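Long-range contact in E3 ubiquitin-protein ligase HERC2 (Homo sapiens, PDB 4L1M), which probably acts as an E3 enzyme that attaches ubiquitin to target proteins, with RCC1-like beta-propeller domains such as this one likely serving as interaction modules: residues G29-Y37 / Q77-A85. Numbering follows the deposited sequence. Where two conformers were deposited one is given.
Sequences GWGLIGWKY and QAYNSDTLA
In the conformer given, W35 lies flat between two aliphatic side chains, a compact example of how an indole can join neighbouring blades of a beta-propeller. CB of L84 stands over one face, 3.8 Å from the centroid of the five-membered ring, a CH-pi contact; the two methyls of L84 extend it, CD2 lying nearest NE1 and CD1 against CZ2 and CE2. CG2 of I33, from the indole's own segment, takes the opposite face, 3.4 Å above the plane. The indole reaches this slot because W35 CG sits between the backbone N and the carbonyl carbon (chi1 51°).

Polar groups meet the six-membered end of the ring. The carbonyl O of A78 lies in the ring plane, 3.2 Å from W35 CZ3, while the amide of Q77, turned 84° to the indole, brings NE2 to 3.6 Å from the same CZ3. That amide is held from both ends: NE2 donates to A78 O and T83 O, and OE1 accepts from A85 N at 2.8 Å. T83 O also accepts from S81 OG, so the segment 77-85 is braced internally where the indole rests.

The backbones add a further link. G34 N donates to Y79 O, 2.8 Å away and nearly straight at 168°, in the carbonyl plane; Y79 belongs to the type I turn from A78 to S81. Nearby, W35 CA makes a CA-H...O contact of 3.5 Å with D82 O.

The contact thus ties the loop following strand 27-31 to the loop leaving strand 74-78, strands of two different four-stranded blades of the RCC1-like propeller. F65 of strand 64-69 and I45 of strand 45-46 also touch the W35 side chain, while Y79 OH is hydrogen-bonded to A61 O.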
loop_
_atom_site.group_PDB
_atom_site.type_symbol
_atom_site.label_atom_id
_atom_site.label_comp_id
_atom_site.label_asym_id
_atom_site.label_seq_id
_atom_site.Cartn_x
_atom_site.Cartn_y
_atom_site.Cartn_z
ATOM N N GLY A 29 -8.560 -5.969 -14.531
ATOM C CA GLY A 29 -8.009 -6.827 -13.488
ATOM C C GLY A 29 -7.479 -8.117 -14.056
ATOM O O GLY A 29 -7.907 -8.561 -15.127
ATOM N N TRP A 30 -6.506 -8.697 -13.362
ATOM C CA TRP A 30 -5.999 -10.009 -13.743
ATOM C C TRP A 30 -5.341 -10.667 -12.574
ATOM O O TRP A 30 -5.036 -10.007 -11.589
ATOM C CB TRP A 30 -5.046 -9.931 -14.951
ATOM C CG TRP A 30 -3.863 -9.066 -14.763
ATOM C CD1 TRP A 30 -2.588 -9.481 -14.493
ATOM C CD2 TRP A 30 -3.811 -7.640 -14.858
ATOM N NE1 TRP A 30 -1.751 -8.397 -14.403
ATOM C CE2 TRP A 30 -2.477 -7.257 -14.634
ATOM C CE3 TRP A 30 -4.758 -6.647 -15.140
ATOM C CZ2 TRP A 30 -2.069 -5.924 -14.658
ATOM C CZ3 TRP A 30 -4.353 -5.317 -15.156
ATOM C CH2 TRP A 30 -3.025 -4.971 -14.917
ATOM N N GLY A 31 -5.128 -11.977 -12.684
ATOM C CA GLY A 31 -4.588 -12.780 -11.583
ATOM C C GLY A 31 -5.605 -13.791 -11.090
ATOM O O GLY A 31 -6.444 -14.226 -11.843
ATOM N N LEU A 32 -5.535 -14.140 -9.812
ATOM C CA LEU A 32 -6.409 -15.166 -9.244
ATOM C C LEU A 32 -7.758 -14.554 -8.894
ATOM O O LEU A 32 -7.974 -14.043 -7.799
ATOM C CB LEU A 32 -5.739 -15.804 -8.014
ATOM C CG LEU A 32 -6.473 -16.930 -7.263
ATOM C CD1 LEU A 32 -6.745 -18.125 -8.156
ATOM C CD2 LEU A 32 -5.664 -17.338 -6.030
ATOM N N ILE A 33 -8.663 -14.618 -9.851
ATOM C CA ILE A 33 -9.963 -13.982 -9.762
ATOM C C ILE A 33 -11.008 -15.006 -10.053
ATOM O O ILE A 33 -10.979 -15.646 -11.095
ATOM C CB ILE A 33 -10.062 -12.852 -10.785
ATOM C CG1 ILE A 33 -9.377 -11.614 -10.230
ATOM C CG2 ILE A 33 -11.509 -12.519 -11.130
ATOM C CD1 ILE A 33 -9.014 -10.627 -11.310
ATOM N N GLY A 34 -11.951 -15.153 -9.128
ATOM C CA GLY A 34 -12.906 -16.250 -9.176
ATOM C C GLY A 34 -14.193 -16.012 -9.948
ATOM O O GLY A 34 -14.950 -16.950 -10.120
ATOM N N TRP A 35 -14.466 -14.792 -10.412
ATOM C CA TRP A 35 -15.710 -14.514 -11.163
ATOM C C TRP A 35 -15.577 -14.839 -12.660
ATOM O O TRP A 35 -16.561 -15.217 -13.312
ATOM C CB TRP A 35 -16.248 -13.074 -10.944
ATOM C CG TRP A 35 -15.291 -11.902 -11.139
ATOM C CD1 TRP A 35 -14.961 -11.296 -12.323
ATOM C CD2 TRP A 35 -14.628 -11.153 -10.115
ATOM N NE1 TRP A 35 -14.112 -10.246 -12.095
ATOM C CE2 TRP A 35 -13.890 -10.138 -10.750
ATOM C CE3 TRP A 35 -14.565 -11.263 -8.731
ATOM C CZ2 TRP A 35 -13.092 -9.244 -10.043
ATOM C CZ3 TRP A 35 -13.785 -10.376 -8.037
ATOM C CH2 TRP A 35 -13.057 -9.378 -8.690
ATOM N N LYS A 36 -14.347 -14.730 -13.198
ATOM C CA LYS A 36 -14.000 -14.994 -14.609
ATOM C C LYS A 36 -13.963 -16.478 -14.904
ATOM O O LYS A 36 -13.289 -17.241 -14.186
ATOM C CB LYS A 36 -12.605 -14.431 -14.922
ATOM N N TYR A 37 -14.657 -16.884 -15.968
ATOM C CA TYR A 37 -14.642 -18.283 -16.421
ATOM C C TYR A 37 -13.211 -18.753 -16.696
ATOM O O TYR A 37 -12.942 -19.331 -17.746
ATOM C CB TYR A 37 -15.498 -18.444 -17.689
ATOM N N GLN A 77 -15.614 -6.326 -2.339
ATOM C CA GLN A 77 -15.754 -7.479 -3.204
ATOM C C GLN A 77 -14.689 -8.521 -2.832
ATOM O O GLN A 77 -13.523 -8.175 -2.622
ATOM C CB GLN A 77 -15.542 -7.042 -4.643
ATOM C CG GLN A 77 -15.511 -8.158 -5.679
ATOM C CD GLN A 77 -16.867 -8.764 -5.953
ATOM O OE1 GLN A 77 -17.873 -8.077 -6.002
ATOM N NE2 GLN A 77 -16.897 -10.066 -6.158
ATOM N N ALA A 78 -15.072 -9.803 -2.810
ATOM C CA ALA A 78 -14.097 -10.898 -2.599
ATOM C C ALA A 78 -13.455 -11.287 -3.919
ATOM O O ALA A 78 -14.115 -11.316 -4.951
ATOM C CB ALA A 78 -14.776 -12.120 -1.975
ATOM N N TYR A 79 -12.181 -11.645 -3.873
ATOM C CA TYR A 79 -11.467 -12.102 -5.062
ATOM C C TYR A 79 -12.024 -13.378 -5.597
ATOM O O TYR A 79 -12.038 -13.586 -6.807
ATOM C CB TYR A 79 -9.980 -12.357 -4.753
ATOM C CG TYR A 79 -9.209 -11.186 -4.205
ATOM C CD1 TYR A 79 -9.152 -9.974 -4.886
ATOM C CD2 TYR A 79 -8.525 -11.297 -3.033
ATOM C CE1 TYR A 79 -8.437 -8.898 -4.383
ATOM C CE2 TYR A 79 -7.777 -10.238 -2.530
ATOM C CZ TYR A 79 -7.737 -9.038 -3.196
ATOM O OH TYR A 79 -7.003 -8.015 -2.644
ATOM N N ASN A 80 -12.441 -14.265 -4.702
ATOM C CA ASN A 80 -12.845 -15.611 -5.100
ATOM C C ASN A 80 -14.340 -15.849 -5.071
ATOM O O ASN A 80 -14.782 -16.984 -5.058
ATOM C CB ASN A 80 -12.132 -16.674 -4.257
ATOM C CG ASN A 80 -12.051 -18.015 -4.975
ATOM O OD1 ASN A 80 -11.670 -18.087 -6.151
ATOM N ND2 ASN A 80 -12.434 -19.088 -4.281
ATOM N N SER A 81 -15.125 -14.783 -5.073
ATOM C CA SER A 81 -16.573 -14.902 -5.277
ATOM C C SER A 81 -16.875 -15.381 -6.699
ATOM O O SER A 81 -16.088 -15.171 -7.608
ATOM C CB SER A 81 -17.289 -13.569 -4.939
ATOM O OG SER A 81 -18.698 -13.695 -5.067
ATOM N N ASP A 82 -18.013 -16.047 -6.876
ATOM C CA ASP A 82 -18.429 -16.553 -8.200
ATOM C C ASP A 82 -18.955 -15.419 -9.097
ATOM O O ASP A 82 -18.914 -15.512 -10.328
ATOM C CB ASP A 82 -19.473 -17.706 -8.066
ATOM C CG ASP A 82 -20.680 -17.338 -7.181
ATOM O OD1 ASP A 82 -20.587 -16.372 -6.391
ATOM O OD2 ASP A 82 -21.722 -18.030 -7.272
ATOM N N THR A 83 -19.424 -14.349 -8.461
ATOM C CA THR A 83 -20.074 -13.260 -9.167
ATOM C C THR A 83 -19.377 -11.971 -8.761
ATOM O O THR A 83 -19.004 -11.783 -7.591
ATOM C CB THR A 83 -21.613 -13.274 -8.909
ATOM O OG1 THR A 83 -22.279 -12.195 -9.585
ATOM C CG2 THR A 83 -21.941 -13.207 -7.436
ATOM N N LEU A 84 -19.120 -11.124 -9.756
ATOM C CA LEU A 84 -18.632 -9.759 -9.530
ATOM C C LEU A 84 -19.816 -8.866 -9.226
ATOM O O LEU A 84 -20.699 -8.744 -10.046
ATOM C CB LEU A 84 -17.934 -9.265 -10.768
ATOM C CG LEU A 84 -17.478 -7.807 -10.762
ATOM C CD1 LEU A 84 -16.652 -7.464 -9.526
ATOM C CD2 LEU A 84 -16.690 -7.508 -12.030
ATOM N N ALA A 85 -19.855 -8.271 -8.038
ATOM C CA ALA A 85 -21.022 -7.507 -7.555
ATOM C C ALA A 85 -20.671 -6.796 -6.249
ATOM O O ALA A 85 -21.012 -7.259 -5.157
ATOM C CB ALA A 85 -22.232 -8.406 -7.356
#